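CPXV018 protein (PDB 4PDC) probably acts as a viral decoy ligand with an MHC class I-like platform fold that engages the natural killer cell receptor NKG2D. Local coordinates at residues F6-E11 / S19-D24; E11-D16 / T73-L78; R67-S72 / A111-M116; D77-Y82 / D96-G101. The protein carries 2 engineered substitutions. One frame throughout, in Å; residues are numbered along the deposited sequence.

Contact 1 of 4, residues F6-E11 / S19-D24; sequences FNFNLE and STVDVD. Engineered in segment 19-24: Asp24 (natural residue Tyr).
The carbonyl oxygen Asn7 O is gripped from several directions: Asp22 N donates to it at 3.1 Å, a water approaches at 2.6 Å, and the CA-H of Val21 leans in as a weaker contact. It sits in the antiparallel beta hairpin of strands 2-13 and 16-25, central strands of a sheet consistent with the floor of an MHC class I-like platform. Asn7 with Asp22 and Asn9 with Thr20 are hydrogen-bonded pairs, the second closed by Asn9 N to Thr20 O at 2.9 Å, with an N-H...O angle of 169°. The side chains of these four residues lie on one face, partly open to solvent, where the water on Asn7 O bonds Thr20 OG1 only weakly and another bonds Thr20 OG1 and, weakly, Asn9 O; Asp22 OD1 is bonded to Thr32. On the other face Phe6, Phe8, Val21 and Val23 are buried, with helix 51-64 packed against both valines and helix 113-126 against Phe8. Each valine flanks a ring and rises from the sheet with it. Val21 CG1, anti to its own backbone N (chi1 -170°), stands over one face of the Phe8 ring, a CH-pi contact 4.0 Å from the centroid. Val23 CG1 repeats this 4.2 Å from the Phe6 ring centroid, while Val21 CG2 touches Phe8 CD2 at 3.4 Å.

Contact 2 of 4, residues E11-D16 / T73-L78; sequences EINGSD and TPYEDL
Where the central strands 2-13 and 75-87 run antiparallel toward the end of the first and the start of the second, strand 2-13 leads into a type II' turn, Asn13 to Asp16, and the pairing finishes as a ladder of backbone bonds. Ile12 and Glu76 form the hydrogen-bonded pair, with Ile12 N to Glu76 O at 2.7 Å. Two residues on, Gly14 N donates to Pro74 O, also at 2.7 Å, which ties the turn itself to the residue just before the second strand. Gly14 has the positive phi expected at the second position of this turn, 66°. On the face carrying Glu11, Asn13, Tyr75 and Asp77, the Tyr75 ring leans over toward strand 2-13. Its in-plane edge meets Asn13 CG, whose amide is turned nearly perpendicular, 85° from the ring plane. Asp77 OD1 lies beside the stem of Glu11, 3.5 Å from Glu11 CB, and stands 4.2 Å from Glu11 OE2, a closeness of like charges that could raise the pKa of one of the two, though the Tyr75 hydroxyl should offset this at Glu11. Glu76, on the other face, turns its carboxylate to Tyr99 and Asn113. The extended Glu11 chain brings OE2 to the Tyr75 hydroxyl, which donates to its anti lone pair across 2.6 Å.

Contact 3 of 4, residues R67-S72 / A111-M116; sequences RRVPTS and ATNKNM
From its CB, which is directed toward the loop, the Asn113 side chain carries a carboxamide that takes hold of both the N-H and the C=O of Val69. CG lies anti to its own carbonyl carbon (chi1 -69°), and this rotation sets the amide against the Val69 backbone. OD1 accepts from Val69 N at 2.8 Å, on a lone pair in the carbonyl plane. The same oxygen is brushed by Val69 CG2 at 3.3 Å. ND2 donates to Val69 O, which is 3.1 Å from it and only 7° out of the Asn113 amide plane, and also to Glu76 OE1; the Thr71 side chain points back against that of Asn113, its CG2 3.4 Å from ND2. Bonds at both ends thus fix the rotation of a buried polar group. One turn later Met116 extends toward the same loop: its first two torsions, both extended, carry SD to 3.1 Å from Arg67 O, and the bend at chi3 (-59°) folds CE back to 3.2 Å from that same Arg67 O. Thr112 is the N-cap, its OG1 accepting from Asn115 N. Beyond the two segments, Arg67 NH2 pairs with an acidic side chain on the chain of another protein, against which Met116 also packs. The contact therefore fastens the first turn of helix 113-126 to the loop joining helix 51-64 to strand 75-87, with Phe66 beside Met116 and Glu76 reaching across from strand 75-87.

Contact 4 of 4, residues D77-Y82 / D96-G101; sequences DLTYFY and DYLYNG. Engineered in segment 96-101: Asp96 (natural residue Phe).
Tyr80 holds CG opposite its backbone N (chi1 176°), whereas Tyr97 turns CG opposite its carbonyl carbon (chi1 -50°); from adjacent strands the two rings are thereby brought alongside each other on one face. They belong to the antiparallel hairpin of strands 75-87 and 90-99. The rings meet obliquely, planes 33° apart, with Tyr80 CD1 3.5 Å from Tyr97 CE2. Further along this face Leu78 CD2 reaches the edge of the Tyr99 ring, close to its plane, 3.5 Å from Tyr99 CD2. Thr79 and Leu98 share the other face, CB against CB, and form a hydrogen-bonded pair, as do Phe81 and Asp96. Asp96 is an engineered residue whose OD2 lies 3.9 Å from Phe81 CD2, and whose OD1 is near the like-charged Glu103. Past the last bridge Asn100 adopts left-handed backbone angles and still clasps Asp77 twice: its N donates to Asp77 O at 2.8 Å, and its OD1 accepts from Asp77 N at 2.9 Å. A water there donates to Asp77 OD2 at 2.6 Å and accepts from Gly101 N. Toward helix 113-126, Leu78 meets Trp117 and Tyr97 meets Leu118, while Tyr80 lies on Ser121 and Glu122. The hydroxyls of Tyr80 and Tyr99 are bonded to Gln95 and Glu76, which implies that these rings are held by polar bonds at their tips as well as by apolar contact along their sides.

The four contacts illustrate how place in a sheet-and-helix platform sets chemistry. Contacts 1, 2 and 4 all belong to one antiparallel sheet. Contact 1 lies nearest the chain's centre and contact 4 a little further out, both partly buried; contacts 2 and 3 are at the surface. Strand 2-13 serves contacts 1 and 2, strand 75-87 contacts 2 and 4, and backbone bonds such as Phe8 N to Tyr80 O join the two hairpins. The inner contacts pack rings and aliphatic groups on a largely buried face, whereas contact 2 adds to its backbone ladder a phenol-carboxylate bond and an amide at a ring edge. In contact 3 a side chain replaces the strand ladder; Glu76 couples it to contact 2 through Asn113, and contact 2 to contact 4 through Tyr99.

Contact 1 of 4, residues F6-E11 / S19-D24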
loop_
_atom_site.group_PDB
_atom_site.type_symbol
_atom_site.label_atom_id
_atom_site.label_comp_id
_atom_site.label_asym_id
_atom_site.label_seq_id
_atom_site.Cartn_x
_atom_site.Cartn_y
_atom_site.Cartn_z
ATOM N N PHE E 6 15.869 -5.060 -6.426
ATOM C CA PHE E 6 16.252 -4.651 -5.082
ATOM C C PHE E 6 16.955 -5.811 -4.396
ATOM O O PHE E 6 16.391 -6.897 -4.295
ATOM C CB PHE E 6 15.028 -4.233 -4.268
ATOM C CG PHE E 6 14.303 -3.045 -4.823
ATOM C CD1 PHE E 6 13.411 -3.189 -5.870
ATOM C CD2 PHE E 6 14.498 -1.788 -4.285
ATOM C CE1 PHE E 6 12.738 -2.099 -6.378
ATOM C CE2 PHE E 6 13.827 -0.694 -4.787
ATOM C CZ PHE E 6 12.945 -0.849 -5.835
ATOM N N ASN E 7 18.181 -5.586 -3.931
ATOM C CA ASN E 7 18.935 -6.619 -3.225
ATOM C C ASN E 7 19.179 -6.226 -1.770
ATOM O O ASN E 7 20.024 -5.381 -1.479
ATOM C CB ASN E 7 20.267 -6.890 -3.928
ATOM C CG ASN E 7 20.954 -8.144 -3.407
ATOM O OD1 ASN E 7 21.989 -8.072 -2.748
ATOM N ND2 ASN E 7 20.364 -9.300 -3.690
ATOM N N PHE E 8 18.415 -6.837 -0.869
ATOM C CA PHE E 8 18.538 -6.585 0.560
ATOM C C PHE E 8 19.508 -7.569 1.183
ATOM O O PHE E 8 19.375 -8.773 0.988
ATOM C CB PHE E 8 17.181 -6.703 1.250
ATOM C CG PHE E 8 16.160 -5.737 0.749
ATOM C CD1 PHE E 8 15.445 -6.004 -0.408
ATOM C CD2 PHE E 8 15.898 -4.568 1.441
ATOM C CE1 PHE E 8 14.496 -5.113 -0.871
ATOM C CE2 PHE E 8 14.949 -3.671 0.980
ATOM C CZ PHE E 8 14.248 -3.945 -0.176
ATOM N N ASN E 9 20.474 -7.057 1.938
ATOM C CA ASN E 9 21.420 -7.916 2.641
ATOM C C ASN E 9 21.570 -7.520 4.101
ATOM O O ASN E 9 21.772 -6.347 4.421
ATOM C CB ASN E 9 22.786 -7.883 1.960
ATOM C CG ASN E 9 23.768 -8.849 2.588
ATOM O OD1 ASN E 9 23.562 -10.060 2.562
ATOM N ND2 ASN E 9 24.844 -8.318 3.153
ATOM N N LEU E 10 21.452 -8.515 4.977
ATOM C CA LEU E 10 21.731 -8.349 6.395
ATOM C C LEU E 10 22.830 -9.330 6.787
ATOM O O LEU E 10 22.612 -10.540 6.797
ATOM C CB LEU E 10 20.472 -8.580 7.237
ATOM C CG LEU E 10 20.652 -8.458 8.753
ATOM C CD1 LEU E 10 21.096 -7.062 9.144
ATOM C CD2 LEU E 10 19.366 -8.823 9.481
ATOM N N GLU E 11 24.012 -8.800 7.086
ATOM C CA GLU E 11 25.161 -9.624 7.454
ATOM C C GLU E 11 25.467 -9.492 8.939
ATOM O O GLU E 11 25.802 -8.408 9.410
ATOM C CB GLU E 11 26.393 -9.232 6.631
ATOM C CG GLU E 11 27.609 -10.130 6.867
ATOM C CD GLU E 11 28.829 -9.698 6.068
ATOM O OE1 GLU E 11 29.094 -8.480 5.990
ATOM O OE2 GLU E 11 29.522 -10.579 5.515
ATOM N N SER E 19 23.654 -3.696 7.368
ATOM C CA SER E 19 22.426 -3.689 6.588
ATOM C C SER E 19 22.657 -2.878 5.327
ATOM O O SER E 19 23.070 -1.723 5.406
ATOM C CB SER E 19 21.272 -3.100 7.395
ATOM O OG SER E 19 21.222 -3.668 8.690
ATOM N N THR E 20 22.403 -3.482 4.169
ATOM C CA THR E 20 22.599 -2.788 2.903
ATOM C C THR E 20 21.499 -3.121 1.902
ATOM O O THR E 20 20.928 -4.211 1.926
ATOM C CB THR E 20 23.968 -3.134 2.279
ATOM O OG1 THR E 20 23.977 -4.502 1.862
ATOM C CG2 THR E 20 25.094 -2.908 3.280
ATOM N N VAL E 21 21.194 -2.163 1.035
ATOM C CA VAL E 21 20.311 -2.409 -0.098
ATOM C C VAL E 21 20.914 -1.808 -1.363
ATOM O O VAL E 21 21.445 -0.700 -1.332
ATOM C CB VAL E 21 18.909 -1.821 0.116
ATOM C CG1 VAL E 21 17.965 -2.319 -0.968
ATOM C CG2 VAL E 21 18.373 -2.185 1.496
ATOM N N ASP E 22 20.835 -2.563 -2.458
ATOM C CA ASP E 22 21.240 -2.109 -3.786
ATOM C C ASP E 22 20.036 -2.098 -4.715
ATOM O O ASP E 22 19.285 -3.073 -4.776
ATOM C CB ASP E 22 22.323 -3.014 -4.382
ATOM C CG ASP E 22 23.575 -3.071 -3.533
ATOM O OD1 ASP E 22 23.964 -2.028 -2.971
ATOM O OD2 ASP E 22 24.168 -4.165 -3.431
ATOM N N VAL E 23 19.853 -0.996 -5.435
ATOM C CA VAL E 23 18.798 -0.906 -6.439
ATOM C C VAL E 23 19.431 -0.872 -7.818
ATOM O O VAL E 23 20.205 0.035 -8.130
ATOM C CB VAL E 23 17.924 0.333 -6.247
ATOM C CG1 VAL E 23 16.725 0.285 -7.181
ATOM C CG2 VAL E 23 17.463 0.440 -4.798
ATOM N N ASP E 24 19.096 -1.863 -8.637
ATOM C CA ASP E 24 19.653 -1.979 -9.978
ATOM C C ASP E 24 18.568 -1.767 -11.027
ATOM O O ASP E 24 17.509 -2.394 -10.967
ATOM C CB ASP E 24 20.303 -3.353 -10.183
ATOM C CG ASP E 24 21.418 -3.637 -9.187
ATOM O OD1 ASP E 24 22.020 -2.677 -8.667
ATOM O OD2 ASP E 24 21.699 -4.829 -8.931
HETATM O O HOH W 1 22.615 -5.560 -0.953
HETATM O O HOH W 2 24.876 -6.056 4.283
#

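Contact 2 of 4, residues E11-D16 / T73-L78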
loop_
_atom_site.group_PDB
_atom_site.type_symbol
_atom_site.label_atom_id
_atom_site.label_comp_id
_atom_site.label_asym_id
_atom_site.label_seq_id
_atom_site.Cartn_x
_atom_site.Cartn_y
_atom_site.Cartn_z
ATOM N N GLU E 11 24.012 -8.800 7.086
ATOM C CA GLU E 11 25.161 -9.624 7.454
ATOM C C GLU E 11 25.467 -9.492 8.939
ATOM O O GLU E 11 25.802 -8.408 9.410
ATOM C CB GLU E 11 26.393 -9.232 6.631
ATOM C CG GLU E 11 27.609 -10.130 6.867
ATOM C CD GLU E 11 28.829 -9.698 6.068
ATOM O OE1 GLU E 11 29.094 -8.480 5.990
ATOM O OE2 GLU E 11 29.522 -10.579 5.515
ATOM N N ILE E 12 25.333 -10.598 9.667
ATOM C CA ILE E 12 25.697 -10.655 11.078
ATOM C C ILE E 12 26.963 -11.484 11.242
ATOM O O ILE E 12 26.920 -12.712 11.188
ATOM C CB ILE E 12 24.576 -11.268 11.946
ATOM C CG1 ILE E 12 23.266 -10.502 11.755
ATOM C CG2 ILE E 12 24.976 -11.273 13.418
ATOM C CD1 ILE E 12 22.352 -11.114 10.723
ATOM N N ASN E 13 28.086 -10.798 11.429
ATOM C CA ASN E 13 29.378 -11.439 11.637
ATOM C C ASN E 13 29.866 -11.129 13.042
ATOM O O ASN E 13 30.453 -10.079 13.288
ATOM C CB ASN E 13 30.391 -10.963 10.590
ATOM C CG ASN E 13 31.688 -11.755 10.620
ATOM O OD1 ASN E 13 32.097 -12.275 11.660
ATOM N ND2 ASN E 13 32.346 -11.848 9.468
ATOM N N GLY E 14 29.614 -12.043 13.970
ATOM C CA GLY E 14 29.986 -11.825 15.353
ATOM C C GLY E 14 29.188 -10.685 15.956
ATOM O O GLY E 14 27.957 -10.721 15.967
ATOM N N SER E 15 29.891 -9.659 16.430
ATOM C CA SER E 15 29.268 -8.596 17.216
ATOM C C SER E 15 28.778 -7.407 16.387
ATOM O O SER E 15 27.939 -6.636 16.854
ATOM C CB SER E 15 30.248 -8.096 18.280
ATOM O OG SER E 15 31.436 -7.601 17.686
ATOM N N ASP E 16 29.294 -7.248 15.172
ATOM C CA ASP E 16 28.848 -6.155 14.310
ATOM C C ASP E 16 27.928 -6.675 13.207
ATOM O O ASP E 16 28.048 -7.819 12.763
ATOM C CB ASP E 16 30.044 -5.400 13.713
ATOM C CG ASP E 16 30.911 -6.269 12.829
ATOM O OD1 ASP E 16 31.004 -7.481 13.099
ATOM O OD2 ASP E 16 31.507 -5.737 11.868
ATOM N N THR E 73 25.405 -18.835 16.973
ATOM C CA THR E 73 25.971 -18.982 15.637
ATOM C C THR E 73 26.731 -17.710 15.259
ATOM O O THR E 73 26.123 -16.646 15.136
ATOM C CB THR E 73 24.870 -19.259 14.590
ATOM O OG1 THR E 73 24.095 -20.400 14.992
ATOM C CG2 THR E 73 25.475 -19.514 13.215
ATOM N N PRO E 74 28.059 -17.811 15.064
ATOM C CA PRO E 74 28.876 -16.598 14.913
ATOM C C PRO E 74 28.660 -15.831 13.609
ATOM O O PRO E 74 28.927 -14.630 13.580
ATOM C CB PRO E 74 30.309 -17.136 14.979
ATOM C CG PRO E 74 30.211 -18.523 14.481
ATOM C CD PRO E 74 28.869 -19.036 14.933
ATOM N N TYR E 75 28.193 -16.499 12.557
ATOM C CA TYR E 75 28.007 -15.836 11.267
ATOM C C TYR E 75 26.675 -16.193 10.619
ATOM O O TYR E 75 26.340 -17.368 10.465
ATOM C CB TYR E 75 29.153 -16.192 10.315
ATOM C CG TYR E 75 29.164 -15.374 9.042
ATOM C CD1 TYR E 75 28.459 -15.789 7.919
ATOM C CD2 TYR E 75 29.874 -14.185 8.966
ATOM C CE1 TYR E 75 28.467 -15.043 6.752
ATOM C CE2 TYR E 75 29.886 -13.431 7.805
ATOM C CZ TYR E 75 29.181 -13.866 6.701
ATOM O OH TYR E 75 29.191 -13.118 5.546
ATOM N N GLU E 76 25.927 -15.160 10.240
ATOM C CA GLU E 76 24.689 -15.321 9.487
ATOM C C GLU E 76 24.576 -14.224 8.441
ATOM O O GLU E 76 24.595 -13.038 8.772
ATOM C CB GLU E 76 23.463 -15.285 10.406
ATOM C CG GLU E 76 23.229 -16.560 11.188
ATOM C CD GLU E 76 21.800 -16.685 11.691
ATOM O OE1 GLU E 76 21.275 -15.704 12.266
ATOM O OE2 GLU E 76 21.202 -17.768 11.504
ATOM N N ASP E 77 24.469 -14.636 7.182
ATOM C CA ASP E 77 24.264 -13.718 6.072
ATOM C C ASP E 77 22.915 -13.997 5.429
ATOM O O ASP E 77 22.666 -15.094 4.936
ATOM C CB ASP E 77 25.383 -13.850 5.041
ATOM C CG ASP E 77 25.299 -12.799 3.958
ATOM O OD1 ASP E 77 25.607 -11.624 4.248
ATOM O OD2 ASP E 77 24.925 -13.143 2.817
ATOM N N LEU E 78 22.049 -12.992 5.444
ATOM C CA LEU E 78 20.704 -13.122 4.903
ATOM C C LEU E 78 20.539 -12.196 3.713
ATOM O O LEU E 78 20.860 -11.013 3.798
ATOM C CB LEU E 78 19.665 -12.803 5.978
ATOM C CG LEU E 78 19.640 -13.765 7.164
ATOM C CD1 LEU E 78 18.887 -13.153 8.323
ATOM C CD2 LEU E 78 18.999 -15.082 6.749
HETATM O O HOH W 3 31.933 -14.978 12.241
#

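Contact 3 of 4, residues R67-S72 / A111-M116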
loop_
_atom_site.group_PDB
_atom_site.type_symbol
_atom_site.label_atom_id
_atom_site.label_comp_id
_atom_site.label_asym_id
_atom_site.label_seq_id
_atom_site.Cartn_x
_atom_site.Cartn_y
_atom_site.Cartn_z
ATOM N N ARG E 67 12.599 -9.064 13.225
ATOM C CA ARG E 67 12.816 -9.388 14.628
ATOM C C ARG E 67 13.889 -10.461 14.784
ATOM O O ARG E 67 13.612 -11.576 15.225
ATOM C CB ARG E 67 11.503 -9.836 15.270
ATOM C CG ARG E 67 10.370 -8.847 15.042
ATOM C CD ARG E 67 9.322 -8.911 16.134
ATOM N NE ARG E 67 8.496 -10.113 16.067
ATOM C CZ ARG E 67 7.323 -10.187 15.443
ATOM N NH1 ARG E 67 6.818 -9.131 14.816
ATOM N NH2 ARG E 67 6.649 -11.327 15.447
ATOM N N ARG E 68 15.113 -10.103 14.416
ATOM C CA ARG E 68 16.257 -11.000 14.512
ATOM C C ARG E 68 16.470 -11.462 15.952
ATOM O O ARG E 68 16.464 -10.647 16.871
ATOM C CB ARG E 68 17.514 -10.293 13.991
ATOM C CG ARG E 68 18.789 -11.117 14.070
ATOM C CD ARG E 68 19.970 -10.389 13.436
ATOM N NE ARG E 68 20.685 -9.539 14.389
ATOM C CZ ARG E 68 20.412 -8.257 14.619
ATOM N NH1 ARG E 68 19.430 -7.644 13.970
ATOM N NH2 ARG E 68 21.129 -7.581 15.507
ATOM N N VAL E 69 16.645 -12.766 16.151
ATOM C CA VAL E 69 16.941 -13.290 17.482
ATOM C C VAL E 69 18.450 -13.449 17.624
ATOM O O VAL E 69 19.120 -13.867 16.678
ATOM C CB VAL E 69 16.241 -14.644 17.757
ATOM C CG1 VAL E 69 14.733 -14.485 17.680
ATOM C CG2 VAL E 69 16.708 -15.725 16.791
ATOM N N PRO E 70 19.001 -13.098 18.797
ATOM C CA PRO E 70 20.439 -13.326 18.978
ATOM C C PRO E 70 20.767 -14.813 18.890
ATOM O O PRO E 70 19.936 -15.633 19.277
ATOM C CB PRO E 70 20.717 -12.778 20.383
ATOM C CG PRO E 70 19.555 -11.889 20.695
ATOM C CD PRO E 70 18.387 -12.484 19.986
ATOM N N THR E 71 21.950 -15.146 18.385
ATOM C CA THR E 71 22.346 -16.542 18.209
ATOM C C THR E 71 23.770 -16.777 18.683
ATOM O O THR E 71 24.588 -15.859 18.700
ATOM C CB THR E 71 22.258 -16.985 16.731
ATOM O OG1 THR E 71 23.307 -16.361 15.980
ATOM C CG2 THR E 71 20.917 -16.614 16.128
ATOM N N SER E 72 24.055 -18.016 19.065
ATOM C CA SER E 72 25.418 -18.428 19.364
ATOM C C SER E 72 26.163 -18.688 18.057
ATOM O O SER E 72 27.390 -18.761 18.034
ATOM C CB SER E 72 25.423 -19.675 20.247
ATOM O OG SER E 72 24.705 -20.728 19.630
ATOM N N ALA E 111 12.238 -22.092 15.335
ATOM C CA ALA E 111 12.305 -20.636 15.317
ATOM C C ALA E 111 13.740 -20.185 15.085
ATOM O O ALA E 111 14.583 -20.257 15.981
ATOM C CB ALA E 111 11.766 -20.058 16.616
ATOM N N THR E 112 14.006 -19.724 13.870
ATOM C CA THR E 112 15.338 -19.302 13.474
ATOM C C THR E 112 15.270 -18.026 12.650
ATOM O O THR E 112 14.225 -17.687 12.094
ATOM C CB THR E 112 16.034 -20.374 12.642
ATOM O OG1 THR E 112 15.270 -20.605 11.452
ATOM C CG2 THR E 112 16.163 -21.671 13.432
ATOM N N ASN E 113 16.397 -17.334 12.558
ATOM C CA ASN E 113 16.494 -16.158 11.714
ATOM C C ASN E 113 16.247 -16.533 10.256
ATOM O O ASN E 113 15.628 -15.779 9.509
ATOM C CB ASN E 113 17.861 -15.494 11.882
ATOM C CG ASN E 113 18.033 -14.860 13.252
ATOM O OD1 ASN E 113 17.075 -14.351 13.832
ATOM N ND2 ASN E 113 19.252 -14.893 13.777
ATOM N N LYS E 114 16.713 -17.719 9.871
ATOM C CA LYS E 114 16.539 -18.212 8.510
ATOM C C LYS E 114 15.059 -18.340 8.147
ATOM O O LYS E 114 14.627 -17.898 7.079
ATOM C CB LYS E 114 17.243 -19.560 8.353
ATOM C CG LYS E 114 17.261 -20.099 6.940
ATOM C CD LYS E 114 17.995 -21.432 6.875
ATOM C CE LYS E 114 18.081 -21.953 5.452
ATOM N NZ LYS E 114 18.733 -23.289 5.385
ATOM N N ASN E 115 14.277 -18.935 9.040
ATOM C CA ASN E 115 12.847 -19.099 8.797
ATOM C C ASN E 115 12.081 -17.782 8.834
ATOM O O ASN E 115 11.221 -17.537 7.989
ATOM C CB ASN E 115 12.249 -20.072 9.815
ATOM C CG ASN E 115 12.533 -21.524 9.466
ATOM O OD1 ASN E 115 12.584 -21.894 8.291
ATOM N ND2 ASN E 115 12.717 -22.352 10.487
ATOM N N MET E 116 12.383 -16.939 9.814
ATOM C CA MET E 116 11.701 -15.657 9.934
ATOM C C MET E 116 11.988 -14.781 8.717
ATOM O O MET E 116 11.106 -14.087 8.207
ATOM C CB MET E 116 12.132 -14.940 11.211
ATOM C CG MET E 116 11.339 -13.678 11.492
ATOM S SD MET E 116 11.947 -12.768 12.926
ATOM C CE MET E 116 11.777 -14.007 14.213
#

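Contact 4 of 4, residues D77-Y82 / D96-G101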
loop_
_atom_site.group_PDB
_atom_site.type_symbol
_atom_site.label_atom_id
_atom_site.label_comp_id
_atom_site.label_asym_id
_atom_site.label_seq_id
_atom_site.Cartn_x
_atom_site.Cartn_y
_atom_site.Cartn_z
ATOM N N ASP E 77 24.469 -14.636 7.182
ATOM C CA ASP E 77 24.264 -13.718 6.072
ATOM C C ASP E 77 22.915 -13.997 5.429
ATOM O O ASP E 77 22.666 -15.094 4.936
ATOM C CB ASP E 77 25.383 -13.850 5.041
ATOM C CG ASP E 77 25.299 -12.799 3.958
ATOM O OD1 ASP E 77 25.607 -11.624 4.248
ATOM O OD2 ASP E 77 24.925 -13.143 2.817
ATOM N N LEU E 78 22.049 -12.992 5.444
ATOM C CA LEU E 78 20.704 -13.122 4.903
ATOM C C LEU E 78 20.539 -12.196 3.713
ATOM O O LEU E 78 20.860 -11.013 3.798
ATOM C CB LEU E 78 19.665 -12.803 5.978
ATOM C CG LEU E 78 19.640 -13.765 7.164
ATOM C CD1 LEU E 78 18.887 -13.153 8.323
ATOM C CD2 LEU E 78 18.999 -15.082 6.749
ATOM N N THR E 79 20.049 -12.738 2.601
ATOM C CA THR E 79 19.784 -11.928 1.419
ATOM C C THR E 79 18.353 -12.115 0.949
ATOM O O THR E 79 17.822 -13.224 0.961
ATOM C CB THR E 79 20.734 -12.274 0.259
ATOM O OG1 THR E 79 22.094 -12.122 0.684
ATOM C CG2 THR E 79 20.484 -11.372 -0.939
ATOM N N TYR E 80 17.740 -11.008 0.544
ATOM C CA TYR E 80 16.438 -11.028 -0.100
ATOM C C TYR E 80 16.516 -10.240 -1.392
ATOM O O TYR E 80 16.833 -9.051 -1.385
ATOM C CB TYR E 80 15.363 -10.449 0.813
ATOM C CG TYR E 80 13.998 -10.346 0.169
ATOM C CD1 TYR E 80 13.359 -11.471 -0.340
ATOM C CD2 TYR E 80 13.336 -9.129 0.093
ATOM C CE1 TYR E 80 12.102 -11.382 -0.919
ATOM C CE2 TYR E 80 12.087 -9.030 -0.480
ATOM C CZ TYR E 80 11.472 -10.157 -0.986
ATOM O OH TYR E 80 10.222 -10.051 -1.557
ATOM N N PHE E 81 16.230 -10.916 -2.499
ATOM C CA PHE E 81 16.301 -10.314 -3.822
ATOM C C PHE E 81 14.890 -10.191 -4.361
ATOM O O PHE E 81 14.149 -11.164 -4.356
ATOM C CB PHE E 81 17.175 -11.165 -4.744
ATOM C CG PHE E 81 17.214 -10.686 -6.165
ATOM C CD1 PHE E 81 18.038 -9.637 -6.533
ATOM C CD2 PHE E 81 16.448 -11.304 -7.140
ATOM C CE1 PHE E 81 18.084 -9.201 -7.846
ATOM C CE2 PHE E 81 16.489 -10.874 -8.454
ATOM C CZ PHE E 81 17.308 -9.823 -8.808
ATOM N N TYR E 82 14.513 -8.986 -4.784
ATOM C CA TYR E 82 13.196 -8.756 -5.366
ATOM C C TYR E 82 13.323 -7.955 -6.653
ATOM O O TYR E 82 13.923 -6.876 -6.668
ATOM C CB TYR E 82 12.270 -8.030 -4.385
ATOM C CG TYR E 82 10.897 -7.805 -4.968
ATOM C CD1 TYR E 82 9.950 -8.821 -4.970
ATOM C CD2 TYR E 82 10.553 -6.589 -5.544
ATOM C CE1 TYR E 82 8.697 -8.629 -5.515
ATOM C CE2 TYR E 82 9.301 -6.389 -6.092
ATOM C CZ TYR E 82 8.377 -7.410 -6.074
ATOM O OH TYR E 82 7.127 -7.219 -6.621
ATOM N N ASP E 96 14.125 -14.101 -4.548
ATOM C CA ASP E 96 14.993 -15.151 -4.036
ATOM C C ASP E 96 15.360 -14.859 -2.593
ATOM O O ASP E 96 15.430 -13.699 -2.182
ATOM C CB ASP E 96 16.266 -15.268 -4.880
ATOM C CG ASP E 96 15.990 -15.732 -6.294
ATOM O OD1 ASP E 96 15.135 -16.625 -6.474
ATOM O OD2 ASP E 96 16.632 -15.200 -7.224
ATOM N N TYR E 97 15.593 -15.925 -1.839
ATOM C CA TYR E 97 16.068 -15.841 -0.466
ATOM C C TYR E 97 17.369 -16.624 -0.344
ATOM O O TYR E 97 17.421 -17.788 -0.748
ATOM C CB TYR E 97 15.040 -16.409 0.509
ATOM C CG TYR E 97 13.635 -15.882 0.343
ATOM C CD1 TYR E 97 12.778 -16.422 -0.609
ATOM C CD2 TYR E 97 13.155 -14.863 1.156
ATOM C CE1 TYR E 97 11.488 -15.952 -0.755
ATOM C CE2 TYR E 97 11.867 -14.386 1.017
ATOM C CZ TYR E 97 11.037 -14.936 0.060
ATOM O OH TYR E 97 9.751 -14.466 -0.081
ATOM N N LEU E 98 18.404 -15.994 0.209
ATOM C CA LEU E 98 19.690 -16.661 0.419
ATOM C C LEU E 98 20.068 -16.664 1.891
ATOM O O LEU E 98 19.941 -15.649 2.581
ATOM C CB LEU E 98 20.817 -15.989 -0.374
ATOM C CG LEU E 98 20.601 -15.663 -1.849
ATOM C CD1 LEU E 98 21.775 -14.861 -2.385
ATOM C CD2 LEU E 98 20.427 -16.937 -2.635
ATOM N N TYR E 99 20.534 -17.818 2.356
ATOM C CA TYR E 99 21.134 -17.948 3.673
ATOM C C TYR E 99 22.587 -18.367 3.481
ATOM O O TYR E 99 22.861 -19.452 2.966
ATOM C CB TYR E 99 20.378 -18.969 4.524
ATOM C CG TYR E 99 20.898 -19.074 5.940
ATOM C CD1 TYR E 99 21.905 -19.971 6.265
ATOM C CD2 TYR E 99 20.393 -18.264 6.947
ATOM C CE1 TYR E 99 22.388 -20.064 7.556
ATOM C CE2 TYR E 99 20.868 -18.352 8.242
ATOM C CZ TYR E 99 21.865 -19.254 8.538
ATOM O OH TYR E 99 22.341 -19.347 9.822
ATOM N N ASN E 100 23.509 -17.498 3.884
ATOM C CA ASN E 100 24.930 -17.700 3.619
ATOM C C ASN E 100 25.181 -17.992 2.137
ATOM O O ASN E 100 25.969 -18.867 1.783
ATOM C CB ASN E 100 25.477 -18.823 4.502
ATOM C CG ASN E 100 25.459 -18.454 5.981
ATOM O OD1 ASN E 100 25.450 -17.276 6.334
ATOM N ND2 ASN E 100 25.451 -19.456 6.847
ATOM N N GLY E 101 24.495 -17.247 1.277
ATOM C CA GLY E 101 24.733 -17.305 -0.154
ATOM C C GLY E 101 24.017 -18.435 -0.866
ATOM O O GLY E 101 24.066 -18.518 -2.093
HETATM O O HOH W 4 23.096 -14.722 1.971
#